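PDB 4ZR1: ceramide very long chain fatty acid hydroxylase SCS7 from Saccharomyces cerevisiae, which hydroxylates the very long chain fatty acid of ceramides, probably at C-2, in sphingolipid metabolism, using O2, cytochrome b5 and a likely catalytic dimetal centre. Local coordinates for residues 142-147 with 268-273; 149-154 with 261-266; 186-191 with 231-236; 256-261 with 276-281. All blocks are in the same frame, centred on the assembly; numbering follows the deposited sequence.

Contact 1 (142-147 with 268-273)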
# COMPACT_ATOMS: atom_id res chain seq x y z
N TRP A 142 2.79 1.51 15.70
CA TRP A 142 2.65 1.75 14.27
C TRP A 142 2.89 0.47 13.47
O TRP A 142 2.11 0.15 12.55
CB TRP A 142 3.59 2.84 13.73
CG TRP A 142 3.67 2.65 12.23
CD1 TRP A 142 4.71 2.14 11.52
CD2 TRP A 142 2.60 2.86 11.29
NE1 TRP A 142 4.37 2.04 10.19
CE2 TRP A 142 3.08 2.48 10.02
CE3 TRP A 142 1.30 3.35 11.39
CZ2 TRP A 142 2.31 2.57 8.87
CZ3 TRP A 142 0.52 3.44 10.24
CH2 TRP A 142 1.03 3.04 9.00
N THR A 143 3.95 -0.27 13.79
CA THR A 143 4.32 -1.44 12.98
C THR A 143 3.24 -2.50 13.03
O THR A 143 3.11 -3.30 12.10
CB THR A 143 5.64 -2.10 13.45
OG1 THR A 143 5.42 -2.83 14.67
CG2 THR A 143 6.70 -1.06 13.64
N LEU A 144 2.47 -2.52 14.12
CA LEU A 144 1.39 -3.47 14.28
C LEU A 144 0.20 -3.04 13.44
O LEU A 144 -0.39 -3.84 12.71
CB LEU A 144 1.00 -3.62 15.75
CG LEU A 144 0.07 -4.80 16.03
CD1 LEU A 144 0.65 -6.12 15.51
CD2 LEU A 144 -0.22 -4.89 17.51
N ILE A 145 -0.15 -1.76 13.55
CA ILE A 145 -1.10 -1.10 12.66
C ILE A 145 -0.75 -1.31 11.18
O ILE A 145 -1.60 -1.73 10.38
CB ILE A 145 -1.17 0.39 12.96
CG1 ILE A 145 -1.83 0.60 14.33
CG2 ILE A 145 -1.93 1.13 11.87
CD1 ILE A 145 -1.70 2.01 14.87
N GLU A 146 0.50 -1.02 10.84
CA GLU A 146 1.04 -1.29 9.50
C GLU A 146 0.73 -2.71 9.03
O GLU A 146 0.25 -2.90 7.92
CB GLU A 146 2.55 -1.05 9.48
CG GLU A 146 3.24 -1.53 8.22
CD GLU A 146 4.76 -1.58 8.35
OE1 GLU A 146 5.34 -2.61 7.92
OE2 GLU A 146 5.36 -0.60 8.85
N TYR A 147 1.01 -3.70 9.88
CA TYR A 147 0.67 -5.09 9.57
C TYR A 147 -0.84 -5.31 9.44
O TYR A 147 -1.28 -6.01 8.54
CB TYR A 147 1.24 -6.04 10.64
CG TYR A 147 0.92 -7.49 10.39
CD1 TYR A 147 1.73 -8.27 9.58
CD2 TYR A 147 -0.20 -8.08 10.96
CE1 TYR A 147 1.43 -9.60 9.34
CE2 TYR A 147 -0.51 -9.40 10.73
CZ TYR A 147 0.31 -10.16 9.92
OH TYR A 147 0.01 -11.48 9.68
N TRP A 268 9.39 -7.93 8.53
CA TRP A 268 8.51 -9.10 8.51
C TRP A 268 8.31 -9.64 9.92
O TRP A 268 7.84 -10.76 10.09
CB TRP A 268 9.09 -10.19 7.62
CG TRP A 268 10.47 -10.55 7.96
CD1 TRP A 268 10.89 -11.28 9.03
CD2 TRP A 268 11.65 -10.21 7.22
NE1 TRP A 268 12.26 -11.42 9.01
CE2 TRP A 268 12.75 -10.77 7.90
CE3 TRP A 268 11.89 -9.49 6.04
CZ2 TRP A 268 14.06 -10.63 7.45
CZ3 TRP A 268 13.19 -9.36 5.59
CH2 TRP A 268 14.26 -9.92 6.30
N PHE A 269 8.68 -8.84 10.91
CA PHE A 269 8.49 -9.16 12.32
C PHE A 269 7.11 -9.74 12.60
O PHE A 269 6.97 -10.89 13.00
CB PHE A 269 8.73 -7.91 13.16
CG PHE A 269 8.63 -8.13 14.64
CD1 PHE A 269 9.70 -8.63 15.34
CD2 PHE A 269 7.46 -7.83 15.32
CE1 PHE A 269 9.61 -8.84 16.70
CE2 PHE A 269 7.37 -8.04 16.68
CZ PHE A 269 8.45 -8.54 17.37
N TRP A 270 6.08 -8.94 12.36
CA TRP A 270 4.71 -9.37 12.62
C TRP A 270 4.24 -10.46 11.66
O TRP A 270 3.23 -11.13 11.93
CB TRP A 270 3.77 -8.16 12.56
CG TRP A 270 4.10 -7.14 13.58
CD1 TRP A 270 4.64 -5.90 13.37
CD2 TRP A 270 3.95 -7.27 15.00
NE1 TRP A 270 4.82 -5.25 14.56
CE2 TRP A 270 4.40 -6.07 15.58
CE3 TRP A 270 3.48 -8.30 15.83
CZ2 TRP A 270 4.39 -5.86 16.96
CZ3 TRP A 270 3.47 -8.09 17.20
CH2 TRP A 270 3.92 -6.88 17.75
N ASP A 271 4.95 -10.65 10.55
CA ASP A 271 4.66 -11.75 9.64
C ASP A 271 5.02 -13.07 10.32
O ASP A 271 4.31 -14.07 10.24
CB ASP A 271 5.43 -11.61 8.33
CG ASP A 271 4.67 -10.83 7.29
OD1 ASP A 271 3.42 -10.94 7.24
OD2 ASP A 271 5.32 -10.09 6.52
N GLU A 272 6.16 -13.04 11.00
CA GLU A 272 6.65 -14.22 11.68
C GLU A 272 5.74 -14.55 12.87
O GLU A 272 5.27 -15.67 13.02
CB GLU A 272 8.09 -13.98 12.11
CG GLU A 272 9.06 -15.03 11.63
CD GLU A 272 10.47 -14.49 11.42
OE1 GLU A 272 10.90 -13.63 12.23
OE2 GLU A 272 11.18 -14.97 10.51
N VAL A 273 5.47 -13.53 13.68
CA VAL A 273 4.60 -13.64 14.83
C VAL A 273 3.23 -14.24 14.49
O VAL A 273 2.75 -15.13 15.19
CB VAL A 273 4.39 -12.25 15.48
CG1 VAL A 273 3.36 -12.32 16.59
CG2 VAL A 273 5.71 -11.68 15.97
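Trp270 meets Thr143 through one hydrogen bond. Its NE1 donates to Thr143 OG1 with an N-H...O angle of 166°, so the bond is nearly straight. The modelled distance from Trp270 NE1 to Thr143 OG1 is 2.5 Å, though its exact length is doubtful. Thr143 OG1 lies at the indole edge, near the ring plane, and also bonds to Phe140 O in its own helix.

The apolar contacts use the indole face. Leu144 CD1 makes a CH-pi contact, 3.5 Å from the centroid of the six-membered ring of Trp270 and 12° off the normal. Phe269 CD2 covers the opposite face, so the indole is sandwiched. With CG beside the backbone N (chi1 -62°), Trp270 puts its NE1 edge at Thr143 and one face under Leu144 CD1. Its CB rests against Tyr147 CD1 at 3.6 Å.

The remaining contacts are of oxygens with the Tyr147 ring. Trp270 O sits over one face, 3.5 Å from Tyr147 CE1. Asp271 OD1 comes in at the edge, 3.2 Å from Tyr147 CE1. The polar ends are held elsewhere: Tyr147 OH bonds to Arg151, and the Asp271 carboxylate bonds to Thr276 and Tyr250. A leucine in place of Trp270 would probably leave Thr143 without its indole partner and open a gap between Leu144 and Phe269.

The contact fastens the short, probably cytoplasmic helix 269-273 to transmembrane helix 128-154. One N-H probably helps to place the indole edge, and apolar groups on both faces should limit its tilt.

Contact 2 (149-154 with 261-266); sequences LHRFLF and LGFGVT. With ZN (zinc ion), chain D.
Arg151 and Phe263 bring the two backbones closest, with their CA atoms 5.8 Å apart. Residues 149-154 belong to helix 128-154 and form a wider pi-type turn, in which Leu149 O accepts from both Leu153 N and Phe154 N. Residues 261-266 are an irregular loop.

The main polar link joins a side chain to this loop backbone. His150 ND1 donates to Phe263 O at 2.6 Å, with an N-H...O angle of 155°. The carbonyl lies at the imidazole edge, slightly out of the ring plane. The other nitrogen, His150 NE2, binds zinc at 2.3 Å; His155, His174, His178 and His254 complete the site. His150 CG is anti to the backbone N (chi1 -169°), which carries the ring toward the loop.

Phe263 also makes a T-shaped pair with His150, its edge toward the imidazole face. The centroids are 5.5 Å apart and the planes stand at 88°. Arg151 lays its aliphatic chain over one phenyl face, with CB 3.7 Å from the Phe263 centroid. Its guanidinium runs on to bond Tyr147 OH. With an alanine in place of Phe263, the Arg151 chain would probably lose its cover and the imidazole its edge-on neighbour.

Phe263 thus acts as a second-shell residue. Its carbonyl helps to set the rotation of a zinc ligand, and its ring probably braces the same imidazole from one face.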
# COMPACT_ATOMS: atom_id res chain seq x y z
N LEU A 149 -3.60 -3.02 9.02
CA LEU A 149 -4.21 -2.33 7.89
C LEU A 149 -3.91 -3.05 6.59
O LEU A 149 -4.81 -3.33 5.81
CB LEU A 149 -3.73 -0.89 7.80
CG LEU A 149 -4.25 -0.01 8.93
CD1 LEU A 149 -3.87 1.44 8.71
CD2 LEU A 149 -5.76 -0.17 9.02
N HIS A 150 -2.64 -3.37 6.38
CA HIS A 150 -2.22 -4.01 5.15
C HIS A 150 -2.90 -5.35 4.95
O HIS A 150 -3.43 -5.62 3.87
CB HIS A 150 -0.71 -4.20 5.14
CG HIS A 150 -0.18 -4.61 3.80
ND1 HIS A 150 1.13 -4.96 3.59
CD2 HIS A 150 -0.80 -4.70 2.60
CE1 HIS A 150 1.30 -5.27 2.31
NE2 HIS A 150 0.15 -5.12 1.69
N ARG A 151 -2.90 -6.19 5.98
CA ARG A 151 -3.43 -7.54 5.84
C ARG A 151 -4.96 -7.61 5.85
O ARG A 151 -5.56 -8.37 5.08
CB ARG A 151 -2.89 -8.44 6.95
CG ARG A 151 -3.49 -9.83 6.97
CD ARG A 151 -2.80 -10.69 7.99
NE ARG A 151 -3.55 -11.91 8.26
CZ ARG A 151 -3.18 -12.80 9.17
NH1 ARG A 151 -2.09 -12.59 9.90
NH2 ARG A 151 -3.91 -13.89 9.36
N PHE A 152 -5.59 -6.82 6.71
CA PHE A 152 -7.02 -6.97 6.94
C PHE A 152 -7.88 -5.89 6.29
O PHE A 152 -9.03 -6.15 5.93
CB PHE A 152 -7.29 -7.04 8.45
CG PHE A 152 -6.70 -8.26 9.12
CD1 PHE A 152 -7.21 -9.52 8.89
CD2 PHE A 152 -5.63 -8.13 10.00
CE1 PHE A 152 -6.67 -10.65 9.50
CE2 PHE A 152 -5.08 -9.26 10.62
CZ PHE A 152 -5.60 -10.52 10.37
N LEU A 153 -7.36 -4.68 6.12
CA LEU A 153 -8.16 -3.67 5.41
C LEU A 153 -7.77 -3.60 3.93
O LEU A 153 -8.60 -3.80 3.05
CB LEU A 153 -8.01 -2.29 6.06
CG LEU A 153 -8.97 -1.27 5.44
CD1 LEU A 153 -10.34 -1.43 6.06
CD2 LEU A 153 -8.48 0.17 5.60
N PHE A 154 -6.49 -3.33 3.67
CA PHE A 154 -5.99 -3.27 2.31
C PHE A 154 -6.22 -4.56 1.50
O PHE A 154 -6.57 -4.50 0.32
CB PHE A 154 -4.50 -2.94 2.33
CG PHE A 154 -4.19 -1.54 2.74
CD1 PHE A 154 -5.22 -0.67 3.06
CD2 PHE A 154 -2.88 -1.09 2.81
CE1 PHE A 154 -4.94 0.64 3.44
CE2 PHE A 154 -2.60 0.22 3.19
CZ PHE A 154 -3.63 1.08 3.50
N LEU A 261 0.69 -13.25 1.66
CA LEU A 261 1.77 -13.21 2.64
C LEU A 261 2.58 -11.92 2.51
O LEU A 261 2.36 -11.13 1.59
CB LEU A 261 2.68 -14.42 2.48
CG LEU A 261 2.04 -15.80 2.55
CD1 LEU A 261 3.04 -16.84 2.11
CD2 LEU A 261 1.53 -16.10 3.95
N GLY A 262 3.53 -11.72 3.43
CA GLY A 262 4.46 -10.61 3.36
C GLY A 262 3.83 -9.25 3.60
O GLY A 262 4.14 -8.28 2.90
N PHE A 263 2.96 -9.17 4.61
CA PHE A 263 2.24 -7.94 4.89
C PHE A 263 3.09 -6.88 5.59
O PHE A 263 2.77 -5.69 5.52
CB PHE A 263 0.99 -8.24 5.72
CG PHE A 263 0.06 -9.21 5.05
CD1 PHE A 263 -0.63 -8.84 3.90
CD2 PHE A 263 -0.13 -10.48 5.55
CE1 PHE A 263 -1.50 -9.72 3.27
CE2 PHE A 263 -0.99 -11.37 4.93
CZ PHE A 263 -1.67 -10.99 3.78
N GLY A 264 4.16 -7.29 6.26
CA GLY A 264 5.06 -6.33 6.87
C GLY A 264 5.95 -5.70 5.82
O GLY A 264 6.49 -6.42 4.98
N VAL A 265 6.12 -4.37 5.83
CA VAL A 265 6.94 -3.75 4.80
C VAL A 265 8.08 -2.93 5.42
O VAL A 265 9.12 -2.73 4.78
CB VAL A 265 6.07 -2.87 3.79
CG1 VAL A 265 4.58 -3.11 3.97
CG2 VAL A 265 6.39 -1.40 3.87
N THR A 266 7.94 -2.50 6.67
CA THR A 266 9.14 -1.99 7.37
C THR A 266 9.91 -3.14 7.99
O THR A 266 11.07 -2.97 8.37
CB THR A 266 8.82 -0.98 8.47
OG1 THR A 266 7.92 -1.57 9.42
CG2 THR A 266 8.20 0.27 7.88
ZN ZN D . -0.39 -5.43 -0.54

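Contact 3 (186-191 with 231-236). With ZN (zinc ion), chain C; BOG (octyl beta-D-glucopyranoside), chain E; BOG (octyl beta-D-glucopyranoside), chain G; BOG (octyl beta-D-glucopyranoside), chain H.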
# COMPACT_ATOMS: atom_id res chain seq x y z
N ARG A 186 1.51 6.98 -7.38
CA ARG A 186 0.38 6.31 -6.75
C ARG A 186 0.83 5.24 -5.77
O ARG A 186 0.21 4.19 -5.66
CB ARG A 186 -0.52 5.66 -7.81
CG ARG A 186 -1.62 6.58 -8.33
CD ARG A 186 -1.05 7.65 -9.23
NE ARG A 186 -2.12 8.44 -9.83
CZ ARG A 186 -2.61 8.22 -11.05
NH1 ARG A 186 -2.13 7.25 -11.82
NH2 ARG A 186 -3.60 8.99 -11.49
N LEU A 187 1.92 5.52 -5.06
CA LEU A 187 2.43 4.58 -4.08
C LEU A 187 2.14 5.11 -2.67
O LEU A 187 1.39 4.48 -1.92
CB LEU A 187 3.93 4.34 -4.29
CG LEU A 187 4.63 3.24 -3.50
CD1 LEU A 187 5.92 2.80 -4.18
CD2 LEU A 187 4.93 3.72 -2.09
N VAL A 188 2.73 6.24 -2.31
CA VAL A 188 2.49 6.75 -0.97
C VAL A 188 1.07 7.26 -0.86
O VAL A 188 0.38 7.45 -1.86
CB VAL A 188 3.46 7.86 -0.57
CG1 VAL A 188 4.92 7.41 -0.81
CG2 VAL A 188 3.15 9.14 -1.31
N MET A 189 0.62 7.43 0.37
CA MET A 189 -0.76 7.79 0.63
C MET A 189 -0.95 9.27 0.42
O MET A 189 -0.15 10.08 0.88
CB MET A 189 -1.17 7.42 2.05
CG MET A 189 -0.92 5.97 2.40
SD MET A 189 -1.58 5.64 4.03
CE MET A 189 -3.11 6.53 3.90
N PRO A 190 -2.02 9.64 -0.28
CA PRO A 190 -2.35 11.06 -0.37
C PRO A 190 -2.83 11.57 0.98
O PRO A 190 -3.56 10.83 1.66
CB PRO A 190 -3.46 11.09 -1.42
CG PRO A 190 -4.01 9.75 -1.43
CD PRO A 190 -2.88 8.82 -1.13
N PRO A 191 -2.43 12.79 1.39
CA PRO A 191 -2.79 13.25 2.73
C PRO A 191 -4.31 13.28 2.93
O PRO A 191 -4.79 13.00 4.02
CB PRO A 191 -2.18 14.66 2.81
CG PRO A 191 -1.02 14.60 1.86
CD PRO A 191 -1.43 13.66 0.75
N CYS A 231 9.84 4.27 3.35
CA CYS A 231 10.41 2.96 3.15
C CYS A 231 9.71 2.27 1.98
O CYS A 231 10.35 1.86 1.01
CB CYS A 231 10.30 2.11 4.42
SG CYS A 231 11.09 0.48 4.26
N HIS A 232 8.38 2.19 2.07
CA HIS A 232 7.57 1.56 1.03
C HIS A 232 7.91 2.08 -0.35
O HIS A 232 8.11 1.30 -1.28
CB HIS A 232 6.09 1.77 1.31
CG HIS A 232 5.20 1.03 0.36
ND1 HIS A 232 3.88 1.34 0.19
CD2 HIS A 232 5.46 -0.01 -0.46
CE1 HIS A 232 3.35 0.52 -0.71
NE2 HIS A 232 4.29 -0.31 -1.12
N PHE A 233 7.99 3.40 -0.49
CA PHE A 233 8.39 4.00 -1.75
C PHE A 233 9.74 3.48 -2.25
O PHE A 233 9.85 3.02 -3.39
CB PHE A 233 8.46 5.53 -1.64
CG PHE A 233 8.65 6.21 -2.97
CD1 PHE A 233 7.56 6.48 -3.79
CD2 PHE A 233 9.93 6.55 -3.41
CE1 PHE A 233 7.74 7.09 -5.02
CE2 PHE A 233 10.11 7.18 -4.65
CZ PHE A 233 9.02 7.44 -5.46
N PHE A 234 10.76 3.53 -1.41
CA PHE A 234 12.11 3.30 -1.89
C PHE A 234 12.39 1.82 -2.07
O PHE A 234 13.34 1.43 -2.74
CB PHE A 234 13.13 3.98 -0.97
CG PHE A 234 13.08 5.49 -1.06
CD1 PHE A 234 13.39 6.13 -2.26
CD2 PHE A 234 12.70 6.25 0.03
CE1 PHE A 234 13.32 7.51 -2.36
CE2 PHE A 234 12.63 7.64 -0.07
CZ PHE A 234 12.95 8.26 -1.26
N LEU A 235 11.52 0.99 -1.51
CA LEU A 235 11.55 -0.43 -1.81
C LEU A 235 11.23 -0.70 -3.29
O LEU A 235 11.78 -1.62 -3.89
CB LEU A 235 10.56 -1.19 -0.93
CG LEU A 235 10.90 -1.36 0.54
CD1 LEU A 235 9.90 -2.32 1.16
CD2 LEU A 235 12.33 -1.88 0.71
N HIS A 236 10.35 0.11 -3.88
CA HIS A 236 9.97 -0.06 -5.28
C HIS A 236 10.90 0.68 -6.23
O HIS A 236 11.27 0.16 -7.29
CB HIS A 236 8.54 0.43 -5.53
CG HIS A 236 7.49 -0.51 -5.03
ND1 HIS A 236 7.08 -1.61 -5.74
CD2 HIS A 236 6.77 -0.50 -3.88
CE1 HIS A 236 6.15 -2.25 -5.06
NE2 HIS A 236 5.94 -1.60 -3.93
ZN ZN C . 4.37 -2.05 -2.62
C1 BOG E . -3.35 5.01 -2.71
O1 BOG E . -3.47 6.10 -3.60
C2 BOG E . -2.08 4.26 -3.03
O2 BOG E . -2.25 3.66 -4.29
C3 BOG E . -1.85 3.15 -2.03
O3 BOG E . -0.57 2.57 -2.15
C4 BOG E . -2.05 3.63 -0.62
O4 BOG E . -2.07 2.49 0.21
C5 BOG E . -3.38 4.33 -0.52
O5 BOG E . -3.35 5.46 -1.37
C6 BOG E . -3.58 4.70 0.94
O6 BOG E . -4.37 5.86 1.11
C1' BOG E . -4.75 6.25 -4.18
C2' BOG E . -4.77 7.43 -5.13
C3' BOG E . -6.20 7.95 -5.22
C4' BOG E . -6.29 9.41 -4.83
C5' BOG E . -7.60 9.68 -4.11
C6' BOG E . -7.89 11.17 -4.11
C7' BOG E . -9.09 11.46 -3.25
C8' BOG E . -10.35 11.12 -4.01
C1 BOG G . 18.65 6.27 -1.81
O1 BOG G . 17.46 5.95 -1.12
C2 BOG G . 18.61 5.62 -3.17
O2 BOG G . 18.58 4.22 -3.00
C3 BOG G . 19.84 5.98 -3.96
O3 BOG G . 19.67 5.55 -5.29
C4 BOG G . 20.08 7.47 -3.92
O4 BOG G . 21.35 7.75 -4.44
C5 BOG G . 20.02 7.93 -2.48
O5 BOG G . 18.74 7.66 -1.96
C6 BOG G . 20.31 9.42 -2.40
O6 BOG G . 19.84 10.07 -3.56
C1' BOG G . 17.61 5.15 0.03
C2' BOG G . 16.45 5.41 0.96
C3' BOG G . 16.48 4.46 2.14
C4' BOG G . 15.82 5.12 3.33
C5' BOG G . 14.33 5.23 3.11
C6' BOG G . 13.62 4.73 4.35
C7' BOG G . 13.47 5.84 5.37
C8' BOG G . 12.64 5.33 6.52
C1 BOG H . 16.26 11.29 -3.87
O1 BOG H . 17.03 11.11 -2.71
C2 BOG H . 16.99 12.16 -4.88
O2 BOG H . 17.28 13.41 -4.31
C3 BOG H . 16.11 12.37 -6.09
O3 BOG H . 16.84 13.00 -7.12
C4 BOG H . 15.58 11.04 -6.59
O4 BOG H . 14.61 11.27 -7.59
C5 BOG H . 14.99 10.24 -5.44
O5 BOG H . 15.97 10.04 -4.45
C6 BOG H . 14.50 8.90 -5.93
O6 BOG H . 13.10 8.95 -6.13
C1' BOG H . 16.46 10.20 -1.79
C2' BOG H . 16.26 10.87 -0.44
C3' BOG H . 15.76 9.84 0.55
C4' BOG H . 15.13 10.52 1.75
C5' BOG H . 14.01 9.65 2.28
C6' BOG H . 13.91 9.73 3.78
C7' BOG H . 12.93 10.82 4.18
C8' BOG H . 12.58 10.65 5.65
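Leu187 points its two methyl branches at two zinc ligands. CD2 stands over one face of the His232 imidazole, 3.7 Å from the ring centroid and 21° off its normal, a CH-pi contact. CD1 goes to the next turn of the helix and meets the His236 ring obliquely, 3.4 Å from CD2 of that histidine. The leucine holds CG anti to its own N (chi1 -171°), and this carries the fork toward the helix. Leu187 CD2 also packs on Phe233, 3.5 Å from its N and 4.0 Å from its CB.

Beside it, Val188 CG1 touches Phe233 CD1 at 4.1 Å, also at an oblique angle. A detergent molecule engages the loop carbonyls: octyl glucoside O3 donates to Leu187 O at 2.7 Å, and its O2 donates to Arg186 O.

His232 NE2 and His236 NE2 bind one zinc at 2.3 and 2.1 Å. His177, His251 and His255 complete that site. The histidines are one helical turn apart, toward the C-terminal end of helix 211-236.

Van der Waals and CH-pi contacts make the link. A hydrocarbon fork packs against imidazoles whose NE2 atoms bind the metal, consistent with a buried second shell that restricts how those rings can turn.

Contact 4 (256-261 with 276-281)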
# COMPACT_ATOMS: atom_id res chain seq x y z
N TYR A 256 4.86 -9.64 -6.66
CA TYR A 256 5.01 -10.45 -7.86
C TYR A 256 5.11 -11.96 -7.61
O TYR A 256 5.60 -12.69 -8.46
CB TYR A 256 6.26 -10.01 -8.62
CG TYR A 256 6.31 -8.53 -8.91
CD1 TYR A 256 5.68 -7.99 -10.02
CD2 TYR A 256 7.01 -7.67 -8.06
CE1 TYR A 256 5.74 -6.63 -10.28
CE2 TYR A 256 7.07 -6.33 -8.31
CZ TYR A 256 6.44 -5.80 -9.42
OH TYR A 256 6.52 -4.45 -9.65
N LYS A 257 4.63 -12.42 -6.45
CA LYS A 257 4.68 -13.85 -6.15
C LYS A 257 3.50 -14.31 -5.29
O LYS A 257 2.79 -15.27 -5.64
CB LYS A 257 5.99 -14.20 -5.46
CG LYS A 257 6.15 -15.66 -5.11
CD LYS A 257 7.55 -15.94 -4.58
CE LYS A 257 7.77 -17.41 -4.28
NZ LYS A 257 9.16 -17.63 -3.80
N ASN A 258 3.29 -13.63 -4.17
CA ASN A 258 2.22 -13.99 -3.24
C ASN A 258 1.77 -12.79 -2.40
O ASN A 258 2.54 -12.27 -1.59
CB ASN A 258 2.70 -15.13 -2.32
CG ASN A 258 1.55 -15.84 -1.61
OD1 ASN A 258 0.60 -15.21 -1.15
ND2 ASN A 258 1.64 -17.17 -1.53
N TYR A 259 0.52 -12.37 -2.59
CA TYR A 259 -0.04 -11.26 -1.81
C TYR A 259 -0.98 -11.77 -0.72
O TYR A 259 -1.79 -11.01 -0.18
CB TYR A 259 -0.77 -10.26 -2.72
CG TYR A 259 -1.97 -10.80 -3.49
CD1 TYR A 259 -1.81 -11.46 -4.70
CD2 TYR A 259 -3.26 -10.59 -3.03
CE1 TYR A 259 -2.90 -11.95 -5.41
CE2 TYR A 259 -4.36 -11.06 -3.73
CZ TYR A 259 -4.17 -11.74 -4.92
OH TYR A 259 -5.26 -12.21 -5.61
N GLN A 260 -0.87 -13.06 -0.39
CA GLN A 260 -1.54 -13.60 0.79
C GLN A 260 -0.55 -13.65 1.95
O GLN A 260 -0.90 -14.03 3.07
CB GLN A 260 -2.11 -15.00 0.52
CG GLN A 260 -3.42 -14.98 -0.24
CD GLN A 260 -3.24 -14.73 -1.72
OE1 GLN A 260 -2.41 -15.35 -2.39
NE2 GLN A 260 -4.02 -13.79 -2.25
N LEU A 261 0.69 -13.25 1.66
CA LEU A 261 1.77 -13.21 2.64
C LEU A 261 2.58 -11.92 2.51
O LEU A 261 2.36 -11.13 1.59
CB LEU A 261 2.68 -14.42 2.48
CG LEU A 261 2.04 -15.80 2.55
CD1 LEU A 261 3.04 -16.84 2.11
CD2 LEU A 261 1.53 -16.10 3.95
N THR A 276 2.48 -15.32 8.71
CA THR A 276 2.22 -14.94 7.33
C THR A 276 3.53 -14.63 6.63
O THR A 276 3.54 -13.98 5.58
CB THR A 276 1.28 -13.71 7.22
OG1 THR A 276 1.80 -12.63 8.01
CG2 THR A 276 -0.13 -14.06 7.69
N TYR A 277 4.65 -15.07 7.22
CA TYR A 277 5.97 -14.85 6.63
C TYR A 277 6.00 -15.32 5.18
O TYR A 277 5.28 -16.24 4.79
CB TYR A 277 7.05 -15.56 7.45
CG TYR A 277 8.46 -15.29 6.96
CD1 TYR A 277 9.04 -14.03 7.13
CD2 TYR A 277 9.22 -16.28 6.35
CE1 TYR A 277 10.32 -13.77 6.69
CE2 TYR A 277 10.51 -16.02 5.90
CZ TYR A 277 11.05 -14.76 6.08
OH TYR A 277 12.33 -14.49 5.64
N LEU A 278 6.83 -14.67 4.37
CA LEU A 278 6.94 -15.01 2.96
C LEU A 278 8.28 -15.72 2.70
O LEU A 278 9.23 -15.11 2.22
CB LEU A 278 6.80 -13.76 2.09
CG LEU A 278 6.57 -13.93 0.59
CD1 LEU A 278 5.45 -14.91 0.33
CD2 LEU A 278 6.26 -12.58 -0.04
N GLY A 279 8.33 -17.01 3.03
CA GLY A 279 9.56 -17.78 2.91
C GLY A 279 9.91 -18.14 1.48
O GLY A 279 9.16 -17.80 0.56
N PRO A 280 11.03 -18.84 1.28
CA PRO A 280 11.51 -19.08 -0.10
C PRO A 280 10.81 -20.19 -0.91
O PRO A 280 11.13 -20.29 -2.09
CB PRO A 280 13.00 -19.40 0.11
CG PRO A 280 13.10 -19.91 1.53
CD PRO A 280 12.05 -19.18 2.30
N ASP A 281 9.90 -20.97 -0.31
CA ASP A 281 9.05 -21.98 -0.97
C ASP A 281 7.56 -21.67 -0.74
O ASP A 281 6.70 -22.55 -0.76
CB ASP A 281 9.41 -23.40 -0.49
CG ASP A 281 8.83 -23.74 0.90
OD1 ASP A 281 8.00 -23.00 1.46
OD2 ASP A 281 9.25 -24.78 1.46
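Thr276, which touches Leu261, has its OG1 gripped by two groups. Asp271 OD1 and Tyr147 OH are each hydrogen-bonded to it.

Leu261 has the largest share of the buried area. Its CB touches Leu278 CD1 at 3.5 Å, and its CD1 meets the same methyl at 3.6 Å. Leu278 approaches with CG anti to the backbone N (chi1 -166°), which swings CD1 across to the other loop. The second branch of Leu261 turns the other way: CD2 packs on the Thr276 backbone, 3.3 Å from its O. CD1 also reaches Tyr277 O, at 3.5 Å.

Asn258 CB rests 3.8 Å from Leu278 CD1. Gln260 N donates to Asn258 OD1 at 2.7 Å, in the carbonyl plane and at an N-H...O angle of 149°. This is an Asx turn. Asn258 ND2 bonds onward to Pro283 O, so both ends of the amide are used.

Lys257 is fully extended toward the second loop, but its NZ is 3.7 Å from Pro280 O, a long approach. Its bonded partner is Lys30 O.

The two loops flank helix 269-273 in the chain. Between them the side-chain contact is mainly hydrophobic. The Asx turn shapes the first loop, and Leu261 O accepts from ND1 of the zinc ligand His254, so this leucine joins the packing to the second shell of the metal site.

Overall arrangement
Contacts 1 and 2 both use helix 128-154, and their centres are about 8 Å apart. Glu146 joins them by probable hydrogen bonds to Val265 and Thr266. Contact 4 shares Leu261 with contact 2, their centres about 11 Å apart, and its segments alternate along the chain with those of contacts 1 and 2. Contact 3 falls within the stretch of chain that contacts 1 and 2 span. It touches contact 2 through Val265; their centres are about 14 Å apart, and those of contacts 3 and 4 about 20 Å. Contact 2 holds His150 of one zinc site; contact 3 holds His232 and His236 of the other. Contact 1 ties helix 269-273 to helix 128-154; contact 4 joins the loops flanking helix 269-273.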